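Competence damage-inducible protein A (Enterobacter cloacae subsp. cloacae, PDB 5VU3) is a CinA-family protein of unknown function, related to bacterial enzymes that deamidate nicotinamide mononucleotide. Local coordinates at residues Ala22-Asp27 with Glu163-Leu168; Ser37-Lys42 with Glu154-Tyr159; Ser44-Ala49 with Tyr159-Leu164; Val59-Phe64 with Arg71-Ser76. One frame throughout, in Å; residues are numbered along the deposited sequence. Where two conformers were deposited one is given.

Contact 1: residues Ala22-Asp27 with Glu163-Leu168; sequences ASRLID and ELVTKL. With ACT (acetate ion), chain I.
The guanidinium of Arg24 has the carbonyl oxygen of Leu168 at its edge, near its plane, while the methyl of Val165 and an acetate ion approach it at a slant. NH2 of Arg24 lies 4.0 Å from CG1 of Val165, and the two side chains cross at about a right angle. NH1 and NH2 both point to one acetate oxygen, each 3.3 Å from ACT O, and both bonds are weak, with an N-H...O angle of 133°. The acetate probably came from the crystallisation liquor. A firmer link comes from beyond the two segments: NE of Arg24 is hydrogen-bonded to OG of Ser169, which is also bonded to the carbonyl oxygen of Val165. That serine thus ties the arginine to the last turn of helix 149-167. The arginine reaches it by bending at chi2 (-89°), which carries CD to 3.8 Å from the carbonyl O of Leu168. Below the polar end the contact is greasy. CB of Arg24 is 4.3 Å from CB of Leu168, and CD2 of Leu25 meets CD1 of Leu168 at 3.7 Å, the two leucines crossing obliquely. Leu21, one turn earlier, also touches Val165 and Leu168. This is helix-helix packing within an alpha/beta fold: the first helix, 14-28, lies against the C-terminal end of the last, 149-167.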
loop_
_atom_site.group_PDB
_atom_site.type_symbol
_atom_site.label_atom_id
_atom_site.label_comp_id
_atom_site.label_asym_id
_atom_site.label_seq_id
_atom_site.Cartn_x
_atom_site.Cartn_y
_atom_site.Cartn_z
ATOM N N ALA A 22 -6.968 -14.151 8.143
ATOM C CA ALA A 22 -7.943 -13.417 8.943
ATOM C C ALA A 22 -8.453 -14.255 10.110
ATOM O O ALA A 22 -8.548 -13.771 11.244
ATOM C CB ALA A 22 -9.113 -12.979 8.058
ATOM N N SER A 23 -8.797 -15.518 9.846
ATOM C CA SER A 23 -9.298 -16.390 10.904
ATOM C C SER A 23 -8.264 -16.567 12.008
ATOM O O SER A 23 -8.579 -16.426 13.199
ATOM C CB SER A 23 -9.696 -17.748 10.326
ATOM O OG SER A 23 -11.013 -17.718 9.810
ATOM N N ARG A 24 -7.020 -16.888 11.633
ATOM C CA ARG A 24 -5.983 -17.126 12.637
ATOM C C ARG A 24 -5.728 -15.879 13.470
ATOM O O ARG A 24 -5.633 -15.945 14.701
ATOM C CB ARG A 24 -4.679 -17.575 11.977
ATOM C CG ARG A 24 -4.809 -18.636 10.909
ATOM C CD ARG A 24 -4.738 -20.034 11.487
ATOM N NE ARG A 24 -4.493 -21.043 10.456
ATOM C CZ ARG A 24 -5.362 -21.374 9.505
ATOM N NH1 ARG A 24 -6.547 -20.776 9.436
ATOM N NH2 ARG A 24 -5.047 -22.308 8.619
ATOM N N LEU A 25 -5.588 -14.730 12.807
ATOM C CA LEU A 25 -5.250 -13.508 13.525
ATOM C C LEU A 25 -6.388 -13.069 14.435
ATOM O O LEU A 25 -6.162 -12.730 15.605
ATOM C CB LEU A 25 -4.894 -12.406 12.531
ATOM C CG LEU A 25 -3.579 -12.627 11.783
ATOM C CD1 LEU A 25 -3.405 -11.593 10.688
ATOM C CD2 LEU A 25 -2.406 -12.607 12.748
ATOM N N ILE A 26 -7.617 -13.078 13.920
ATOM C CA ILE A 26 -8.758 -12.641 14.716
ATOM C C ILE A 26 -8.966 -13.569 15.907
ATOM O O ILE A 26 -9.172 -13.107 17.037
ATOM C CB ILE A 26 -10.015 -12.541 13.832
ATOM C CG1 ILE A 26 -9.862 -11.402 12.815
ATOM C CG2 ILE A 26 -11.265 -12.348 14.678
ATOM C CD1 ILE A 26 -10.902 -11.425 11.704
ATOM N N ASP A 27 -8.892 -14.888 15.683
ATOM C CA ASP A 27 -9.053 -15.833 16.788
ATOM C C ASP A 27 -8.010 -15.600 17.874
ATOM O O ASP A 27 -8.304 -15.731 19.067
ATOM C CB ASP A 27 -8.963 -17.278 16.289
ATOM C CG ASP A 27 -10.142 -17.679 15.426
ATOM O OD1 ASP A 27 -10.100 -18.791 14.854
ATOM O OD2 ASP A 27 -11.098 -16.882 15.306
ATOM N N GLU A 163 3.356 -18.496 3.717
ATOM C CA GLU A 163 4.287 -18.776 4.800
ATOM C C GLU A 163 3.739 -18.313 6.142
ATOM O O GLU A 163 3.852 -19.030 7.141
ATOM C CB GLU A 163 5.629 -18.111 4.499
ATOM C CG GLU A 163 6.361 -18.761 3.340
ATOM C CD GLU A 163 6.334 -20.277 3.440
ATOM O OE1 GLU A 163 7.143 -20.819 4.223
ATOM O OE2 GLU A 163 5.506 -20.919 2.751
ATOM N N LEU A 164 3.157 -17.111 6.191
ATOM C CA LEU A 164 2.617 -16.618 7.455
ATOM C C LEU A 164 1.487 -17.505 7.953
ATOM O O LEU A 164 1.398 -17.792 9.153
ATOM C CB LEU A 164 2.126 -15.176 7.310
ATOM C CG LEU A 164 1.645 -14.564 8.635
ATOM C CD1 LEU A 164 2.732 -14.692 9.712
ATOM C CD2 LEU A 164 1.220 -13.097 8.477
ATOM N N VAL A 165 0.604 -17.940 7.049
ATOM C CA VAL A 165 -0.487 -18.829 7.448
ATOM C C VAL A 165 0.072 -20.081 8.111
ATOM O O VAL A 165 -0.384 -20.502 9.180
ATOM C CB VAL A 165 -1.372 -19.177 6.236
ATOM C CG1 VAL A 165 -2.267 -20.365 6.565
ATOM C CG2 VAL A 165 -2.219 -17.975 5.847
ATOM N N THR A 166 1.081 -20.687 7.484
ATOM C CA THR A 166 1.713 -21.871 8.055
ATOM C C THR A 166 2.308 -21.575 9.423
ATOM O O THR A 166 2.132 -22.356 10.366
ATOM C CB THR A 166 2.795 -22.388 7.110
ATOM O OG1 THR A 166 2.198 -22.753 5.861
ATOM C CG2 THR A 166 3.489 -23.607 7.713
ATOM N N LYS A 167 3.010 -20.446 9.552
ATOM C CA LYS A 167 3.644 -20.105 10.821
ATOM C C LYS A 167 2.631 -19.898 11.936
ATOM O O LYS A 167 2.977 -20.067 13.110
ATOM C CB LYS A 167 4.505 -18.852 10.655
ATOM C CG LYS A 167 5.787 -19.095 9.861
ATOM C CD LYS A 167 6.382 -17.790 9.361
ATOM C CE LYS A 167 7.805 -17.973 8.864
ATOM N NZ LYS A 167 7.974 -19.185 8.019
ATOM N N LEU A 168 1.388 -19.548 11.602
ATOM C CA LEU A 168 0.352 -19.330 12.602
ATOM C C LEU A 168 -0.587 -20.520 12.771
ATOM O O LEU A 168 -1.543 -20.427 13.547
ATOM C CB LEU A 168 -0.463 -18.076 12.261
ATOM C CG LEU A 168 0.270 -16.733 12.215
ATOM C CD1 LEU A 168 -0.620 -15.687 11.573
ATOM C CD2 LEU A 168 0.678 -16.289 13.619
HETATM C C ACT I . -9.380 -23.322 7.625
HETATM O O ACT I . -8.157 -23.280 7.931
HETATM O OXT ACT I . -10.383 -23.346 8.391
HETATM C CH3 ACT I . -9.680 -23.353 6.093
#

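Contact 2: residues Ser37-Lys42 with Glu154-Tyr159; sequences SCTGGK and EKAVHY
Thr39 opens a type I' beta turn, Thr39 to Lys42, between strand 32-37 and helix 42-49, and its side chain is one of two that the turn lays on helix 149-167. Starting at the backbone, CB of Thr39 is already 4.1 Å from CG2 of Val157. The chain forks at this atom. CG2, set anti to the carbonyl carbon, settles between two residues of the helix, 3.9 Å from CG2 of Val157 and 4.1 Å from CB of Ala156. The other branch, OG1, sits between the backbone N and the carbonyl carbon (chi1 49°) and is hydrogen-bonded to OE1 of Glu36, an oxygen that also binds the backbone N of Gly41. One carboxylate oxygen therefore holds the turn at two points, the threonine hydroxyl and the backbone N of Gly41. The turn closes on its own backbone, N of Lys42 to O of Thr39 at 3.2 Å. Both of its inner residues are glycines with positive phi. At Gly41 (phi 98°) the backbone angles by themselves call for glycine, because the carbonyl oxygen of Gly40 lies where a CB would go, and from this residue, the N-cap, helix 42-49 starts. Lys42 bends at chi2, taking its amine away from the helix; it also packs on Val45 of the second subunit. What the lysine gives to this contact is one methylene: CB, 3.8 Å from CG2 of Val157.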
loop_
_atom_site.group_PDB
_atom_site.type_symbol
_atom_site.label_atom_id
_atom_site.label_comp_id
_atom_site.label_asym_id
_atom_site.label_seq_id
_atom_site.Cartn_x
_atom_site.Cartn_y
_atom_site.Cartn_z
ATOM N N SER A 37 8.665 -3.409 -0.233
ATOM C CA SER A 37 9.662 -2.777 -1.098
ATOM C C SER A 37 9.916 -3.689 -2.298
ATOM O O SER A 37 10.941 -4.366 -2.355
ATOM C CB SER A 37 10.945 -2.486 -0.348
ATOM O OG SER A 37 11.811 -1.737 -1.176
ATOM N N CYS A 38 8.955 -3.696 -3.231
ATOM C CA CYS A 38 9.020 -4.202 -4.608
ATOM C C CYS A 38 7.648 -4.695 -5.050
ATOM O O CYS A 38 7.385 -4.762 -6.252
ATOM C CB CYS A 38 10.073 -5.300 -4.833
ATOM S SG CYS A 38 9.682 -6.965 -4.296
ATOM N N THR A 39 6.750 -4.992 -4.106
ATOM C CA THR A 39 5.406 -5.444 -4.472
ATOM C C THR A 39 4.409 -4.298 -4.650
ATOM O O THR A 39 3.303 -4.530 -5.156
ATOM C CB THR A 39 4.882 -6.449 -3.439
ATOM O OG1 THR A 39 5.059 -5.932 -2.115
ATOM C CG2 THR A 39 5.655 -7.760 -3.559
ATOM N N GLY A 40 4.773 -3.072 -4.269
ATOM C CA GLY A 40 4.042 -1.888 -4.701
ATOM C C GLY A 40 2.678 -1.671 -4.081
ATOM O O GLY A 40 1.888 -0.887 -4.612
ATOM N N GLY A 41 2.386 -2.313 -2.955
ATOM C CA GLY A 41 1.077 -2.226 -2.339
ATOM C C GLY A 41 0.158 -3.389 -2.647
ATOM O O GLY A 41 -0.963 -3.420 -2.127
ATOM N N LYS A 42 0.592 -4.336 -3.488
ATOM C CA LYS A 42 -0.236 -5.499 -3.798
ATOM C C LYS A 42 -0.515 -6.334 -2.561
ATOM O O LYS A 42 -1.566 -6.983 -2.472
ATOM C CB LYS A 42 0.441 -6.363 -4.857
ATOM C CG LYS A 42 0.462 -5.736 -6.240
ATOM C CD LYS A 42 -0.856 -5.899 -6.934
ATOM C CE LYS A 42 -0.705 -5.782 -8.442
ATOM N NZ LYS A 42 -2.040 -5.884 -9.094
ATOM N N GLU A 154 3.324 -10.964 -8.078
ATOM C CA GLU A 154 2.231 -11.897 -7.817
ATOM C C GLU A 154 2.697 -13.049 -6.934
ATOM O O GLU A 154 2.072 -13.371 -5.916
ATOM C CB GLU A 154 1.675 -12.436 -9.142
ATOM C CG GLU A 154 0.559 -13.488 -8.981
ATOM C CD GLU A 154 0.132 -14.125 -10.303
ATOM O OE1 GLU A 154 -0.228 -15.326 -10.309
ATOM O OE2 GLU A 154 0.152 -13.435 -11.341
ATOM N N LYS A 155 3.791 -13.693 -7.322
ATOM C CA LYS A 155 4.263 -14.853 -6.576
ATOM C C LYS A 155 4.791 -14.456 -5.203
ATOM O O LYS A 155 4.595 -15.195 -4.229
ATOM C CB LYS A 155 5.339 -15.546 -7.402
ATOM C CG LYS A 155 4.877 -15.974 -8.797
ATOM C CD LYS A 155 5.734 -17.107 -9.287
ATOM C CE LYS A 155 6.772 -16.449 -10.217
ATOM N NZ LYS A 155 7.332 -17.270 -11.313
ATOM N N ALA A 156 5.427 -13.286 -5.103
ATOM C CA ALA A 156 5.963 -12.853 -3.814
ATOM C C ALA A 156 4.843 -12.563 -2.825
ATOM O O ALA A 156 4.941 -12.918 -1.644
ATOM C CB ALA A 156 6.851 -11.626 -3.994
ATOM N N VAL A 157 3.771 -11.922 -3.289
ATOM C CA VAL A 157 2.626 -11.661 -2.423
ATOM C C VAL A 157 2.040 -12.971 -1.912
ATOM O O VAL A 157 1.791 -13.136 -0.710
ATOM C CB VAL A 157 1.575 -10.817 -3.164
ATOM C CG1 VAL A 157 0.242 -10.820 -2.399
ATOM C CG2 VAL A 157 2.085 -9.389 -3.346
ATOM N N HIS A 158 1.844 -13.916 -2.800
ATOM C CA HIS A 158 1.312 -15.212 -2.425
ATOM C C HIS A 158 2.220 -15.918 -1.447
ATOM O O HIS A 158 1.793 -16.419 -0.478
ATOM C CB HIS A 158 1.047 -16.074 -3.658
ATOM C CG HIS A 158 0.530 -17.454 -3.374
ATOM N ND1 HIS A 158 1.328 -18.476 -2.949
ATOM C CD2 HIS A 158 -0.711 -17.972 -3.469
ATOM C CE1 HIS A 158 0.608 -19.565 -2.807
ATOM N NE2 HIS A 158 -0.636 -19.281 -3.104
ATOM N N TYR A 159 3.498 -15.914 -1.747
ATOM C CA TYR A 159 4.460 -16.605 -0.895
ATOM C C TYR A 159 4.492 -16.009 0.513
ATOM O O TYR A 159 4.510 -16.751 1.502
ATOM C CB TYR A 159 5.847 -16.569 -1.549
ATOM C CG TYR A 159 6.976 -17.097 -0.689
ATOM C CD1 TYR A 159 7.339 -18.442 -0.723
ATOM C CD2 TYR A 159 7.703 -16.244 0.135
ATOM C CE1 TYR A 159 8.379 -18.924 0.060
ATOM C CE2 TYR A 159 8.741 -16.714 0.914
ATOM C CZ TYR A 159 9.074 -18.050 0.878
ATOM O OH TYR A 159 10.109 -18.500 1.662
#

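Contact 3: residues Ser44-Ala49 with Tyr159-Leu164; sequences SVALCA and YSLAEL
Leu161, which packs on Ala46 and Leu47, directly follows a carbonyl that is gripped twice: O of Ser160 receives the helical bond from N of Leu164 at 3.3 Å and a second hydrogen bond from NE1 of Trp132, on strand 127-134. That indole fastens helix 149-167 to the sheet just where the leucine faces the other helix. The same serine turns its own hydroxyl back on the helix, OG bonding to O of Val157. On the opposing helix, N of Cys48 bonds to O of Ser44 at 2.8 Å, forming the turn that presents Ala46 and Leu47. Between the two helices the contact itself is wholly apolar. Leu47 and Leu161 run antiparallel alongside each other, sliding past rather than meeting end to end, and their CD2 methyls come to 3.9 Å. Both have CG anti to the carbonyl carbon (chi1 -66° at Leu47, -68° at Leu161), which swings the Leu47 branch across toward the other helix although its CB sets off to one side. The other methyl of Leu161, CD1, rests more loosely on CB of Ala46 at 4.5 Å. With the CA atoms of Leu47 and Leu161 still 9.4 Å apart, these helices do not pack backbone to backbone. Leu21 of helix 14-28 touches both leucines and joins the pair to a third helix. Three helices, 14-28, 42-49 and 149-167, thus share an apolar core over one face of the mixed sheet, as expected of a layered alpha/beta fold.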
loop_
_atom_site.group_PDB
_atom_site.type_symbol
_atom_site.label_atom_id
_atom_site.label_comp_id
_atom_site.label_asym_id
_atom_site.label_seq_id
_atom_site.Cartn_x
_atom_site.Cartn_y
_atom_site.Cartn_z
ATOM N N SER A 44 -0.793 -5.112 0.634
ATOM C CA SER A 44 -1.819 -4.388 1.380
ATOM C C SER A 44 -3.181 -4.506 0.706
ATOM O O SER A 44 -4.205 -4.668 1.382
ATOM C CB SER A 44 -1.422 -2.920 1.531
ATOM O OG SER A 44 -2.500 -2.158 2.036
ATOM N N VAL A 45 -3.215 -4.432 -0.629
ATOM C CA VAL A 45 -4.477 -4.558 -1.359
ATOM C C VAL A 45 -5.133 -5.898 -1.049
ATOM O O VAL A 45 -6.337 -5.972 -0.777
ATOM C CB VAL A 45 -4.248 -4.386 -2.873
ATOM C CG1 VAL A 45 -5.410 -5.008 -3.671
ATOM C CG2 VAL A 45 -4.098 -2.909 -3.232
ATOM N N ALA A 46 -4.346 -6.975 -1.082
ATOM C CA ALA A 46 -4.888 -8.301 -0.792
ATOM C C ALA A 46 -5.460 -8.366 0.617
ATOM O O ALA A 46 -6.540 -8.933 0.833
ATOM C CB ALA A 46 -3.802 -9.361 -0.974
ATOM N N LEU A 47 -4.753 -7.782 1.591
ATOM C CA LEU A 47 -5.222 -7.829 2.971
ATOM C C LEU A 47 -6.444 -6.943 3.175
ATOM O O LEU A 47 -7.330 -7.283 3.965
ATOM C CB LEU A 47 -4.084 -7.432 3.917
ATOM C CG LEU A 47 -2.916 -8.430 3.931
ATOM C CD1 LEU A 47 -1.642 -7.783 4.480
ATOM C CD2 LEU A 47 -3.273 -9.674 4.737
ATOM N N CYS A 48 -6.529 -5.822 2.458
ATOM C CA CYS A 48 -7.698 -4.963 2.576
ATOM C C CYS A 48 -8.902 -5.497 1.820
ATOM O O CYS A 48 -10.014 -5.004 2.040
ATOM C CB CYS A 48 -7.382 -3.551 2.074
ATOM S SG CYS A 48 -6.270 -2.645 3.163
ATOM N N ALA A 49 -8.710 -6.462 0.921
ATOM C CA ALA A 49 -9.848 -7.055 0.230
ATOM C C ALA A 49 -10.599 -8.027 1.119
ATOM O O ALA A 49 -11.760 -8.345 0.831
ATOM C CB ALA A 49 -9.385 -7.763 -1.043
ATOM N N TYR A 159 3.498 -15.914 -1.747
ATOM C CA TYR A 159 4.460 -16.605 -0.895
ATOM C C TYR A 159 4.492 -16.009 0.513
ATOM O O TYR A 159 4.510 -16.751 1.502
ATOM C CB TYR A 159 5.847 -16.569 -1.549
ATOM C CG TYR A 159 6.976 -17.097 -0.689
ATOM C CD1 TYR A 159 7.339 -18.442 -0.723
ATOM C CD2 TYR A 159 7.703 -16.244 0.135
ATOM C CE1 TYR A 159 8.379 -18.924 0.060
ATOM C CE2 TYR A 159 8.741 -16.714 0.914
ATOM C CZ TYR A 159 9.074 -18.050 0.878
ATOM O OH TYR A 159 10.109 -18.500 1.662
ATOM N N SER A 160 4.474 -14.675 0.628
ATOM C CA SER A 160 4.519 -14.060 1.956
ATOM C C SER A 160 3.313 -14.469 2.787
ATOM O O SER A 160 3.436 -14.724 3.993
ATOM C CB SER A 160 4.600 -12.532 1.849
ATOM O OG SER A 160 3.378 -11.961 1.394
ATOM N N LEU A 161 2.141 -14.565 2.150
ATOM C CA LEU A 161 0.924 -14.916 2.871
ATOM C C LEU A 161 0.894 -16.395 3.228
ATOM O O LEU A 161 0.483 -16.763 4.337
ATOM C CB LEU A 161 -0.297 -14.550 2.021
ATOM C CG LEU A 161 -0.508 -13.041 1.843
ATOM C CD1 LEU A 161 -1.429 -12.762 0.645
ATOM C CD2 LEU A 161 -1.085 -12.443 3.124
ATOM N N ALA A 162 1.288 -17.263 2.288
ATOM C CA ALA A 162 1.241 -18.701 2.538
ATOM C C ALA A 162 2.163 -19.087 3.683
ATOM O O ALA A 162 1.807 -19.912 4.536
ATOM C CB ALA A 162 1.620 -19.468 1.270
ATOM N N GLU A 163 3.356 -18.496 3.717
ATOM C CA GLU A 163 4.287 -18.776 4.800
ATOM C C GLU A 163 3.739 -18.313 6.142
ATOM O O GLU A 163 3.852 -19.030 7.141
ATOM C CB GLU A 163 5.629 -18.111 4.499
ATOM C CG GLU A 163 6.361 -18.761 3.340
ATOM C CD GLU A 163 6.334 -20.277 3.440
ATOM O OE1 GLU A 163 7.143 -20.819 4.223
ATOM O OE2 GLU A 163 5.506 -20.919 2.751
ATOM N N LEU A 164 3.157 -17.111 6.191
ATOM C CA LEU A 164 2.617 -16.618 7.455
ATOM C C LEU A 164 1.487 -17.505 7.953
ATOM O O LEU A 164 1.398 -17.792 9.153
ATOM C CB LEU A 164 2.126 -15.176 7.310
ATOM C CG LEU A 164 1.645 -14.564 8.635
ATOM C CD1 LEU A 164 2.732 -14.692 9.712
ATOM C CD2 LEU A 164 1.220 -13.097 8.477
#

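Contact 4: residues Val59-Phe64 with Arg71-Ser76; sequences VGLVVF and RILGVS
Leu61 and Val63, two residues apart on strand 57-63, meet Ile72 and Leu73 at the end of helix 66-73; this is the beta-alpha part of an alpha/beta fold, in which a short helix folds back over the strand that leads into it. The interactions across the contact are all apolar. Leu61 and Leu73 reach toward each other tip to tip. Leu61 has CG anti to its backbone nitrogen (chi1 178°), extended away from the strand, and its CD2 methyl also lies 4.1 Å from CG2 of Ile72. Val63 meets the other branch of the isoleucine: the two side chains slide past each other in opposite directions, with CG1 of Val63 at 4.2 Å from CD1 of Ile72. The second methyl of Val63, CG2, is 4.3 Å from CD1 of Leu73. Met94 and Ile101 of helix 88-101 also pack on Leu73.

Polar bonds fix the two backbones from outside. The strand is bonded to Thr34 and Glu36 along one edge and, along its other edge, residues 60 to 63 pair antiparallel with a strand of the second subunit, so the sheet continues through the dimer. At the helix end, Gly74 takes a positive phi (61°) and turns the chain out of helical geometry. Ser76 then caps the start of helix 77-83 through weak bonds from its OG, and its N bonds to OE1 of Glu93. At the centre of the apolar cluster one methyl meets three atoms of the same leucine: CD2 of Leu61 lies 3.8 Å from both CG and CD1 of Leu73 and 3.9 Å from CD2 of Leu73.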
loop_
_atom_site.group_PDB
_atom_site.type_symbol
_atom_site.label_atom_id
_atom_site.label_comp_id
_atom_site.label_asym_id
_atom_site.label_seq_id
_atom_site.Cartn_x
_atom_site.Cartn_y
_atom_site.Cartn_z
ATOM N N VAL A 59 -2.153 -0.966 9.297
ATOM C CA VAL A 59 -1.151 -0.116 8.664
ATOM C C VAL A 59 -0.422 -0.902 7.585
ATOM O O VAL A 59 0.034 -2.029 7.821
ATOM C CB VAL A 59 -0.156 0.434 9.696
ATOM C CG1 VAL A 59 1.007 1.150 8.994
ATOM C CG2 VAL A 59 -0.879 1.352 10.678
ATOM N N GLY A 60 -0.289 -0.290 6.411
ATOM C CA GLY A 60 0.533 -0.841 5.350
ATOM C C GLY A 60 1.451 0.228 4.798
ATOM O O GLY A 60 1.009 1.346 4.506
ATOM N N LEU A 61 2.734 -0.086 4.663
ATOM C CA LEU A 61 3.700 0.874 4.156
ATOM C C LEU A 61 4.307 0.366 2.860
ATOM O O LEU A 61 4.626 -0.820 2.728
ATOM C CB LEU A 61 4.808 1.150 5.183
ATOM C CG LEU A 61 5.915 2.106 4.731
ATOM C CD1 LEU A 61 5.415 3.548 4.593
ATOM C CD2 LEU A 61 7.110 2.031 5.687
ATOM N N VAL A 62 4.446 1.273 1.902
ATOM C CA VAL A 62 5.135 1.016 0.646
ATOM C C VAL A 62 6.308 1.978 0.589
ATOM O O VAL A 62 6.123 3.185 0.780
ATOM C CB VAL A 62 4.199 1.212 -0.561
ATOM C CG1 VAL A 62 4.982 1.192 -1.851
ATOM C CG2 VAL A 62 3.107 0.140 -0.561
ATOM N N VAL A 63 7.516 1.449 0.381
ATOM C CA VAL A 63 8.726 2.264 0.352
ATOM C C VAL A 63 9.665 1.704 -0.706
ATOM O O VAL A 63 9.947 0.501 -0.720
ATOM C CB VAL A 63 9.438 2.316 1.722
ATOM C CG1 VAL A 63 8.753 3.310 2.647
ATOM C CG2 VAL A 63 9.503 0.937 2.368
ATOM N N PHE A 64 10.148 2.569 -1.592
ATOM C CA PHE A 64 11.059 2.143 -2.645
ATOM C C PHE A 64 12.521 2.360 -2.278
ATOM O O PHE A 64 13.344 1.457 -2.441
ATOM C CB PHE A 64 10.763 2.883 -3.954
ATOM C CG PHE A 64 11.772 2.598 -5.035
ATOM C CD1 PHE A 64 11.652 1.470 -5.824
ATOM C CD2 PHE A 64 12.858 3.440 -5.238
ATOM C CE1 PHE A 64 12.588 1.185 -6.805
ATOM C CE2 PHE A 64 13.800 3.160 -6.215
ATOM C CZ PHE A 64 13.663 2.029 -7.000
ATOM N N ARG A 71 15.023 6.572 6.943
ATOM C CA ARG A 71 14.380 7.667 7.659
ATOM C C ARG A 71 13.071 7.230 8.313
ATOM O O ARG A 71 12.807 7.580 9.472
ATOM C CB ARG A 71 14.145 8.825 6.694
ATOM C CG ARG A 71 14.005 10.180 7.345
ATOM C CD ARG A 71 13.680 11.221 6.288
ATOM N NE ARG A 71 12.581 10.777 5.434
ATOM C CZ ARG A 71 12.733 10.361 4.180
ATOM N NH1 ARG A 71 13.944 10.342 3.634
ATOM N NH2 ARG A 71 11.679 9.961 3.477
ATOM N N ILE A 72 12.247 6.466 7.598
ATOM C CA ILE A 72 10.944 6.069 8.126
ATOM C C ILE A 72 11.068 4.843 9.019
ATOM O O ILE A 72 10.482 4.786 10.105
ATOM C CB ILE A 72 9.948 5.813 6.980
ATOM C CG1 ILE A 72 9.804 7.052 6.095
ATOM C CG2 ILE A 72 8.595 5.383 7.545
ATOM C CD1 ILE A 72 8.894 6.837 4.912
ATOM N N LEU A 73 11.818 3.841 8.572
ATOM C CA LEU A 73 11.894 2.561 9.252
ATOM C C LEU A 73 13.184 2.373 10.036
ATOM O O LEU A 73 13.401 1.293 10.589
ATOM C CB LEU A 73 11.734 1.423 8.242
ATOM C CG LEU A 73 10.345 1.253 7.616
ATOM C CD1 LEU A 73 10.350 0.171 6.542
ATOM C CD2 LEU A 73 9.298 0.945 8.683
ATOM N N GLY A 74 14.045 3.383 10.094
ATOM C CA GLY A 74 15.241 3.282 10.915
ATOM C C GLY A 74 16.179 2.171 10.508
ATOM O O GLY A 74 16.931 1.663 11.349
ATOM N N VAL A 75 16.150 1.767 9.240
ATOM C CA VAL A 75 17.122 0.803 8.745
ATOM C C VAL A 75 18.510 1.424 8.811
ATOM O O VAL A 75 18.715 2.573 8.398
ATOM C CB VAL A 75 16.762 0.362 7.319
ATOM C CG1 VAL A 75 17.903 -0.448 6.697
ATOM C CG2 VAL A 75 15.450 -0.439 7.322
ATOM N N SER A 76 19.465 0.671 9.349
ATOM C CA SER A 76 20.814 1.182 9.540
ATOM C C SER A 76 21.513 1.388 8.200
ATOM O O SER A 76 21.489 0.494 7.347
ATOM C CB SER A 76 21.619 0.219 10.405
ATOM O OG SER A 76 23.001 0.494 10.294
#

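In the fold
Contacts 1, 2 and 3 fall in turn on helix 149-167, which, going back from its own C-terminal end, meets helix 14-28, then helix 42-49, then, near its middle, the glycine turn before that helix. Contacts 2 and 3 are buried, with centres 8 Å apart, and purely aliphatic, leucines meeting in contact 3 and threonine, alanine, valine and a lysine methylene in contact 2; contact 1, farther out and partly buried, adds an arginine, a carbonyl and a bound acetate. Contact 4 is buried too, but uses edge strand 57-63 and the helix after it. It touches contact 2 where Ser37 OG is hydrogen-bonded to Val63 O and Gly41 packs on Val62. All but contact 1 touch the second subunit.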